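Local coordinates for HEPN domain-containing protein (Thermotoga maritima, PDB 1O3U) that is of unknown function but carries a HEPN domain, an all-helical fold whose relatives include probable nucleotide-binding proteins, at residues A[45-50]-A[122-127]; A[68-71]-A[75-78]; A[84-89]-A[118-123]. All blocks are in the same frame, centred on the assembly; numbering follows the deposited sequence.

Contact 1: residues A[45-50]-A[122-127]; sequences KAVKAV and EKIIRF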
loop_
_atom_site.group_PDB
_atom_site.type_symbol
_atom_site.label_atom_id
_atom_site.label_comp_id
_atom_site.label_asym_id
_atom_site.label_seq_id
_atom_site.Cartn_x
_atom_site.Cartn_y
_atom_site.Cartn_z
ATOM N N LYS A 45 6.112 -2.526 -4.621
ATOM C CA LYS A 45 5.383 -2.211 -5.824
ATOM C C LYS A 45 6.353 -1.925 -6.993
ATOM O O LYS A 45 6.078 -2.320 -8.119
ATOM C CB LYS A 45 4.402 -1.064 -5.582
ATOM C CG LYS A 45 3.212 -1.444 -4.670
ATOM C CD LYS A 45 2.165 -0.365 -4.617
ATOM C CE LYS A 45 0.970 -0.717 -3.715
ATOM N NZ LYS A 45 1.026 -0.160 -2.341
ATOM N N ALA A 46 7.481 -1.267 -6.714
ATOM C CA ALA A 46 8.447 -0.883 -7.748
ATOM C C ALA A 46 9.004 -2.177 -8.377
ATOM O O ALA A 46 9.054 -2.327 -9.594
ATOM C CB ALA A 46 9.576 -0.076 -7.157
ATOM N N VAL A 47 9.366 -3.134 -7.554
ATOM C CA VAL A 47 9.935 -4.382 -8.099
ATOM C C VAL A 47 8.891 -5.191 -8.884
ATOM O O VAL A 47 9.186 -5.766 -9.945
ATOM C CB VAL A 47 10.588 -5.235 -7.005
ATOM C CG1 VAL A 47 11.188 -6.504 -7.608
ATOM C CG2 VAL A 47 11.659 -4.451 -6.254
ATOM N N LYS A 48 7.664 -5.233 -8.386
ATOM C CA LYS A 48 6.567 -5.876 -9.111
ATOM C C LYS A 48 6.324 -5.274 -10.509
ATOM O O LYS A 48 5.919 -5.991 -11.441
ATOM C CB LYS A 48 5.270 -5.809 -8.319
ATOM C CG LYS A 48 5.261 -6.672 -7.121
ATOM C CD LYS A 48 3.892 -6.576 -6.432
ATOM C CE LYS A 48 3.918 -7.246 -5.069
ATOM N N ALA A 49 6.557 -3.967 -10.645
ATOM C CA ALA A 49 6.433 -3.307 -11.948
ATOM C C ALA A 49 7.401 -3.937 -12.966
ATOM O O ALA A 49 7.051 -4.083 -14.131
ATOM C CB ALA A 49 6.688 -1.811 -11.825
ATOM N N VAL A 50 8.578 -4.381 -12.504
ATOM C CA VAL A 50 9.543 -5.051 -13.396
ATOM C C VAL A 50 9.033 -6.430 -13.835
ATOM O O VAL A 50 9.133 -6.805 -15.022
ATOM C CB VAL A 50 10.936 -5.211 -12.764
ATOM C CG1 VAL A 50 11.909 -5.817 -13.773
ATOM C CG2 VAL A 50 11.477 -3.852 -12.251
ATOM N N GLU A 122 13.168 4.944 -2.357
ATOM C CA GLU A 122 13.447 5.776 -3.489
ATOM C C GLU A 122 14.559 5.251 -4.419
ATOM O O GLU A 122 14.407 5.275 -5.644
ATOM C CB GLU A 122 13.757 7.186 -3.022
ATOM C CG GLU A 122 13.877 8.198 -4.159
ATOM C CD GLU A 122 13.601 9.611 -3.650
ATOM O OE1 GLU A 122 14.066 9.947 -2.532
ATOM O OE2 GLU A 122 12.893 10.371 -4.317
ATOM N N LYS A 123 15.657 4.781 -3.831
ATOM C CA LYS A 123 16.722 4.155 -4.560
ATOM C C LYS A 123 16.253 2.955 -5.361
ATOM O O LYS A 123 16.575 2.807 -6.542
ATOM C CB LYS A 123 17.814 3.783 -3.561
ATOM C CG LYS A 123 19.144 3.726 -4.056
ATOM C CD LYS A 123 20.101 3.940 -2.849
ATOM C CE LYS A 123 21.497 3.956 -3.248
ATOM N NZ LYS A 123 22.367 3.505 -2.140
ATOM N N ILE A 124 15.458 2.094 -4.719
ATOM C CA ILE A 124 14.918 0.938 -5.391
ATOM C C ILE A 124 13.978 1.337 -6.529
ATOM O O ILE A 124 14.052 0.754 -7.660
ATOM C CB ILE A 124 14.257 -0.011 -4.362
ATOM C CG1 ILE A 124 15.343 -0.685 -3.506
ATOM C CG2 ILE A 124 13.414 -1.080 -5.063
ATOM C CD1 ILE A 124 14.820 -1.455 -2.270
ATOM N N ILE A 125 13.084 2.292 -6.258
ATOM C CA ILE A 125 12.215 2.827 -7.303
ATOM C C ILE A 125 13.016 3.324 -8.533
ATOM O O ILE A 125 12.686 2.979 -9.656
ATOM C CB ILE A 125 11.318 3.921 -6.765
ATOM C CG1 ILE A 125 10.288 3.332 -5.814
ATOM C CG2 ILE A 125 10.696 4.730 -7.932
ATOM C CD1 ILE A 125 9.534 4.431 -4.980
ATOM N N ARG A 126 14.072 4.099 -8.308
ATOM C CA ARG A 126 14.870 4.680 -9.382
ATOM C C ARG A 126 15.666 3.588 -10.129
ATOM O O ARG A 126 15.774 3.621 -11.346
ATOM C CB ARG A 126 15.790 5.747 -8.811
ATOM C CG ARG A 126 15.020 6.991 -8.322
ATOM C CD ARG A 126 15.904 8.054 -7.706
ATOM N NE ARG A 126 15.193 9.314 -7.554
ATOM C CZ ARG A 126 15.677 10.370 -6.925
ATOM N NH1 ARG A 126 16.883 10.346 -6.390
ATOM N NH2 ARG A 126 14.959 11.462 -6.853
ATOM N N PHE A 127 16.132 2.580 -9.411
ATOM C CA PHE A 127 16.767 1.410 -10.052
ATOM C C PHE A 127 15.798 0.665 -10.985
ATOM O O PHE A 127 16.134 0.313 -12.171
ATOM C CB PHE A 127 17.268 0.439 -9.008
ATOM C CG PHE A 127 17.887 -0.794 -9.603
ATOM C CD1 PHE A 127 19.157 -0.776 -10.088
ATOM C CD2 PHE A 127 17.163 -1.982 -9.661
ATOM C CE1 PHE A 127 19.729 -1.948 -10.620
ATOM C CE2 PHE A 127 17.720 -3.120 -10.187
ATOM C CZ PHE A 127 18.995 -3.101 -10.668
#
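A46 and I125 face each other where helices 32-54 and 104-132 run side by side in the helical bundle of the HEPN domain. The two axes are nearly parallel, 14° apart, and come within 8.9 Å. The small side chain of A46 suits this close approach. Its CB points toward the other helix and lies 3.7 Å from I125 CG1, with the I125 backbone just behind: I125 CA is 3.9 Å from A46 CB. The methyl therefore presses on the root of the isoleucine rather than on its far end. I125 offers CG1 because that carbon lies beside its own backbone N (chi1 -69°), while CG2 takes the place opposite the N.

One residue on from A46 and one back from I125, V47 and I124 cross obliquely and touch methyl to methyl. At V47 the reaching branch is CG2, on the backbone N side, and at I124 it is CG2 beside the carbonyl carbon. I124 goes on to pack against L87 of helix 78-88, and V47 against F66 and L67 of helix 63-70, so this seam is covered by the two short helices. All four touching residues are buried, and their side chains are wholly apolar.

On the outer side of helix 104-132, R126 NH2 stands 3.4 Å from E122 OE2, which also pairs with K24; the oxygen is well out of the guanidinium plane, so only charge acts. K45 pairs with D19 and bonds to Q41 of the second subunit. Back in the seam, V47 CG2 meets I124 CG2 at 4.0 Å.

Contact 2: residues A[68-71]-A[75-78]; sequences GELS and EIPE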
loop_
_atom_site.group_PDB
_atom_site.type_symbol
_atom_site.label_atom_id
_atom_site.label_comp_id
_atom_site.label_asym_id
_atom_site.label_seq_id
_atom_site.Cartn_x
_atom_site.Cartn_y
_atom_site.Cartn_z
ATOM N N GLY A 68 15.422 -11.176 -5.039
ATOM C CA GLY A 68 16.092 -12.447 -5.191
ATOM C C GLY A 68 15.669 -13.126 -6.476
ATOM O O GLY A 68 16.509 -13.618 -7.197
ATOM N N GLU A 69 14.365 -13.162 -6.769
ATOM C CA GLU A 69 13.857 -13.781 -8.001
ATOM C C GLU A 69 14.396 -13.015 -9.216
ATOM O O GLU A 69 14.799 -13.601 -10.222
ATOM C CB GLU A 69 12.302 -13.780 -8.050
ATOM C CG GLU A 69 11.571 -14.873 -7.278
ATOM C CD GLU A 69 10.040 -14.716 -7.351
ATOM O OE1 GLU A 69 9.447 -14.818 -8.468
ATOM O OE2 GLU A 69 9.431 -14.481 -6.280
ATOM N N LEU A 70 14.390 -11.696 -9.100
ATOM C CA LEU A 70 14.850 -10.833 -10.190
ATOM C C LEU A 70 16.332 -11.080 -10.552
ATOM O O LEU A 70 16.721 -10.927 -11.712
ATOM C CB LEU A 70 14.583 -9.381 -9.815
ATOM C CG LEU A 70 14.401 -8.407 -10.969
ATOM C CD1 LEU A 70 13.328 -8.913 -11.946
ATOM C CD2 LEU A 70 14.062 -6.974 -10.445
ATOM N N SER A 71 17.135 -11.502 -9.566
ATOM C CA SER A 71 18.584 -11.804 -9.733
ATOM C C SER A 71 18.934 -12.895 -10.751
ATOM O O SER A 71 20.076 -12.969 -11.244
ATOM C CB SER A 71 19.199 -12.192 -8.382
ATOM O OG SER A 71 19.188 -11.079 -7.510
ATOM N N GLU A 75 21.231 -8.317 -13.091
ATOM C CA GLU A 75 22.164 -8.080 -12.026
ATOM C C GLU A 75 21.597 -7.044 -11.047
ATOM O O GLU A 75 21.256 -5.914 -11.436
ATOM C CB GLU A 75 23.507 -7.610 -12.591
ATOM C CG GLU A 75 24.521 -7.142 -11.564
ATOM C CD GLU A 75 24.960 -8.229 -10.605
ATOM O OE1 GLU A 75 24.585 -9.390 -10.813
ATOM O OE2 GLU A 75 25.665 -7.913 -9.618
ATOM N N ILE A 76 21.482 -7.443 -9.792
ATOM C CA ILE A 76 21.002 -6.563 -8.723
ATOM C C ILE A 76 22.171 -6.200 -7.819
ATOM O O ILE A 76 22.763 -7.090 -7.167
ATOM C CB ILE A 76 19.947 -7.249 -7.848
ATOM C CG1 ILE A 76 18.767 -7.781 -8.685
ATOM C CG2 ILE A 76 19.520 -6.296 -6.713
ATOM C CD1 ILE A 76 18.082 -6.769 -9.582
ATOM N N PRO A 77 22.482 -4.915 -7.733
ATOM C CA PRO A 77 23.592 -4.490 -6.890
ATOM C C PRO A 77 23.389 -4.943 -5.442
ATOM O O PRO A 77 22.253 -4.981 -4.918
ATOM C CB PRO A 77 23.578 -2.971 -7.012
ATOM C CG PRO A 77 22.768 -2.669 -8.226
ATOM C CD PRO A 77 21.796 -3.775 -8.379
ATOM N N GLU A 78 24.497 -5.323 -4.824
ATOM C CA GLU A 78 24.504 -5.812 -3.468
ATOM C C GLU A 78 23.894 -4.812 -2.522
ATOM O O GLU A 78 23.153 -5.199 -1.622
ATOM C CB GLU A 78 25.952 -6.120 -3.032
ATOM C CG GLU A 78 26.058 -6.713 -1.643
ATOM C CD GLU A 78 27.473 -6.656 -1.106
ATOM O OE1 GLU A 78 28.149 -7.708 -1.162
ATOM O OE2 GLU A 78 27.905 -5.560 -0.645
#
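The chain reverses tightly between S71 and I76, which touch across the turn, and the two backbones come nearest at S71 and E75, whose CA atoms are 5.7 Å apart. Segment 68-71 starts in helix 63-70, with a weak backbone bond from S71 N to G68 O, 3.2 Å long. Segment 75-78 begins extended: E75, I76 and P77 all have psi between 119° and 143°, and P77 is the N-cap of helix 78-88. The I76 side chain reaches back across the turn to helix 63-70.

That side chain makes both contacts. I76 CG1 sits beside I76's own backbone N and 3.5 Å from S71 OG, and a second bend (chi2 -54°) carries CD1 onward to L70 CD2, 4.1 Å away. L70 and I76 meet at about a right angle, one methyl on another. L70 CG is roughly opposite its backbone N, and the leucine is buried against V47, V50 and F51 of helix 32-54.

The hydroxyl of S71 is not waiting for a partner in the second segment: it bonds to L67 O, one turn back in its own helix. Toward I76 the oxygen makes a packing contact, with I76 CB 3.9 Å from S71 OG. On another side I76 and P77 rest against F127 of helix 104-132.

Taken together, this is a short connection between two consecutive short helices of the HEPN fold, a turn followed by an extended stretch at 75-77. I76 packs back on L70 and S71, and the pair of helices is laid against the long helices of the HEPN bundle.

Contact 3: residues A[84-89]-A[118-123]; sequences ALELDK and VNYAEK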
loop_
_atom_site.group_PDB
_atom_site.type_symbol
_atom_site.label_atom_id
_atom_site.label_comp_id
_atom_site.label_asym_id
_atom_site.label_seq_id
_atom_site.Cartn_x
_atom_site.Cartn_y
_atom_site.Cartn_z
ATOM N N ALA A 84 17.038 -3.636 0.812
ATOM C CA ALA A 84 15.805 -4.401 0.798
ATOM C C ALA A 84 15.656 -5.140 2.108
ATOM O O ALA A 84 14.580 -5.224 2.654
ATOM C CB ALA A 84 15.788 -5.371 -0.336
ATOM N N LEU A 85 16.751 -5.654 2.620
ATOM C CA LEU A 85 16.695 -6.435 3.845
ATOM C C LEU A 85 16.367 -5.530 5.016
ATOM O O LEU A 85 15.616 -5.937 5.879
ATOM C CB LEU A 85 17.986 -7.191 4.063
ATOM C CG LEU A 85 18.052 -8.325 3.032
ATOM C CD1 LEU A 85 19.504 -8.734 2.768
ATOM C CD2 LEU A 85 17.209 -9.505 3.496
ATOM N N GLU A 86 16.867 -4.294 4.998
ATOM C CA GLU A 86 16.524 -3.321 6.020
ATOM C C GLU A 86 15.046 -2.938 5.952
ATOM O O GLU A 86 14.389 -2.758 6.979
ATOM C CB GLU A 86 17.375 -2.067 5.893
ATOM C CG GLU A 86 18.842 -2.300 6.133
ATOM C CD GLU A 86 19.184 -2.363 7.599
ATOM O OE1 GLU A 86 18.879 -1.395 8.325
ATOM O OE2 GLU A 86 19.763 -3.384 8.017
ATOM N N LEU A 87 14.523 -2.826 4.741
ATOM C CA LEU A 87 13.133 -2.458 4.537
ATOM C C LEU A 87 12.199 -3.574 4.952
ATOM O O LEU A 87 11.062 -3.322 5.345
ATOM C CB LEU A 87 12.888 -2.173 3.069
ATOM C CG LEU A 87 13.271 -0.797 2.603
ATOM C CD1 LEU A 87 13.447 -0.832 1.064
ATOM C CD2 LEU A 87 12.166 0.189 3.061
ATOM N N ASP A 88 12.686 -4.799 4.861
ATOM C CA ASP A 88 11.894 -5.965 5.200
ATOM C C ASP A 88 11.594 -6.075 6.696
ATOM O O ASP A 88 10.632 -6.746 7.073
ATOM C CB ASP A 88 12.599 -7.228 4.735
ATOM C CG ASP A 88 11.696 -8.439 4.783
ATOM O OD1 ASP A 88 10.530 -8.320 4.356
ATOM O OD2 ASP A 88 12.068 -9.535 5.224
ATOM N N LYS A 89 12.412 -5.445 7.530
ATOM C CA LYS A 89 12.250 -5.526 8.994
ATOM C C LYS A 89 11.009 -4.799 9.534
ATOM O O LYS A 89 10.497 -3.874 8.911
ATOM C CB LYS A 89 13.502 -4.977 9.682
ATOM C CG LYS A 89 14.761 -5.819 9.468
ATOM C CD LYS A 89 16.016 -4.958 9.591
ATOM C CE LYS A 89 17.290 -5.734 9.278
ATOM N NZ LYS A 89 18.016 -6.120 10.523
ATOM N N VAL A 118 13.178 5.626 3.737
ATOM C CA VAL A 118 12.533 6.342 2.643
ATOM C C VAL A 118 13.535 6.453 1.479
ATOM O O VAL A 118 13.194 6.218 0.288
ATOM C CB VAL A 118 12.018 7.721 3.117
ATOM C CG1 VAL A 118 11.732 8.637 1.948
ATOM C CG2 VAL A 118 10.769 7.583 4.063
ATOM N N ASN A 119 14.777 6.832 1.799
ATOM C CA ASN A 119 15.791 6.900 0.770
ATOM C C ASN A 119 16.014 5.561 0.079
ATOM O O ASN A 119 16.203 5.508 -1.123
ATOM C CB ASN A 119 17.115 7.424 1.304
ATOM C CG ASN A 119 17.031 8.867 1.735
ATOM O OD1 ASN A 119 16.085 9.601 1.373
ATOM N ND2 ASN A 119 18.036 9.301 2.540
ATOM N N TYR A 120 16.024 4.492 0.854
ATOM C CA TYR A 120 16.215 3.151 0.296
ATOM C C TYR A 120 15.100 2.835 -0.680
ATOM O O TYR A 120 15.374 2.277 -1.727
ATOM C CB TYR A 120 16.235 2.074 1.362
ATOM C CG TYR A 120 17.422 2.095 2.296
ATOM C CD1 TYR A 120 18.516 2.900 2.049
ATOM C CD2 TYR A 120 17.475 1.224 3.395
ATOM C CE1 TYR A 120 19.601 2.913 2.909
ATOM C CE2 TYR A 120 18.541 1.214 4.224
ATOM C CZ TYR A 120 19.610 2.061 3.987
ATOM O OH TYR A 120 20.691 2.049 4.833
ATOM N N ALA A 121 13.860 3.160 -0.327
ATOM C CA ALA A 121 12.735 2.856 -1.196
ATOM C C ALA A 121 12.851 3.671 -2.501
ATOM O O ALA A 121 12.671 3.156 -3.598
ATOM C CB ALA A 121 11.439 3.169 -0.509
ATOM N N GLU A 122 13.168 4.944 -2.357
ATOM C CA GLU A 122 13.447 5.776 -3.489
ATOM C C GLU A 122 14.559 5.251 -4.419
ATOM O O GLU A 122 14.407 5.275 -5.644
ATOM C CB GLU A 122 13.757 7.186 -3.022
ATOM C CG GLU A 122 13.877 8.198 -4.159
ATOM C CD GLU A 122 13.601 9.611 -3.650
ATOM O OE1 GLU A 122 14.066 9.947 -2.532
ATOM O OE2 GLU A 122 12.893 10.371 -4.317
ATOM N N LYS A 123 15.657 4.781 -3.831
ATOM C CA LYS A 123 16.722 4.155 -4.560
ATOM C C LYS A 123 16.253 2.955 -5.361
ATOM O O LYS A 123 16.575 2.807 -6.542
ATOM C CB LYS A 123 17.814 3.783 -3.561
ATOM C CG LYS A 123 19.144 3.726 -4.056
ATOM C CD LYS A 123 20.101 3.940 -2.849
ATOM C CE LYS A 123 21.497 3.956 -3.248
ATOM N NZ LYS A 123 22.367 3.505 -2.140
#
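E86 and Y120 share NH1 of R116: this nitrogen, one turn before the tyrosine on helix 104-132, forms a salt bridge with E86 OE1 and a hydrogen bond with Y120 OH. The two partners come from different helices, so a single guanidinium nitrogen ties helix 78-88 to helix 104-132. The segment axes are 9.8 Å apart at their closest and run at 129° to each other.

Behind the polar ends the touching atoms are carbon. E86 CB comes to the edge of the Y120 ring, near its plane, 3.9 Å from CE2, and E86 CG is 4.0 Å from the same ring carbon. The glutamate chain bends at chi2 (-80°), and its carboxylate ends up steeply turned, 79° from the plane of the ring. The ring is stacked with that of H83, a turn earlier on the glutamate's helix, whose NE2 is hydrogen-bonded to K123 NZ.

L87 works at the base of the tyrosine. Its CD1 lies 4.0 Å from Y120 CB and 4.2 Å from A121 N. This buried leucine also touches S39 and A43 of helix 32-54, and so fills the angle between three helices, while its carbonyl oxygen accepts a bond from Q40 NE2.

The contact is thus graded, apolar where L87 meets the tyrosine's CB and polar toward the hydroxyl. The ring is held by E86 at its edge, by the H83 stack and at OH, which should restrict its rotation, and the arginine probably offsets the charge of E86.

Overall arrangement
From the N terminus, helix 11-28 leads into helix 32-54, where contact 1 opens; it closes only when helix 104-132 comes back alongside. Contact 2 is nested within that long loop, a short turn between helices 63-70 and 78-88. Contact 3 opens later in helix 78-88 and ends on the same part of helix 104-132 as contact 1, sharing E122 and K123; contacts 2 and 3 follow in series without touching. Contact 1 touches both others. The disulfide between C36 and C91 adds a covalent tie from helix 32-54 to the chain beyond helix 78-88.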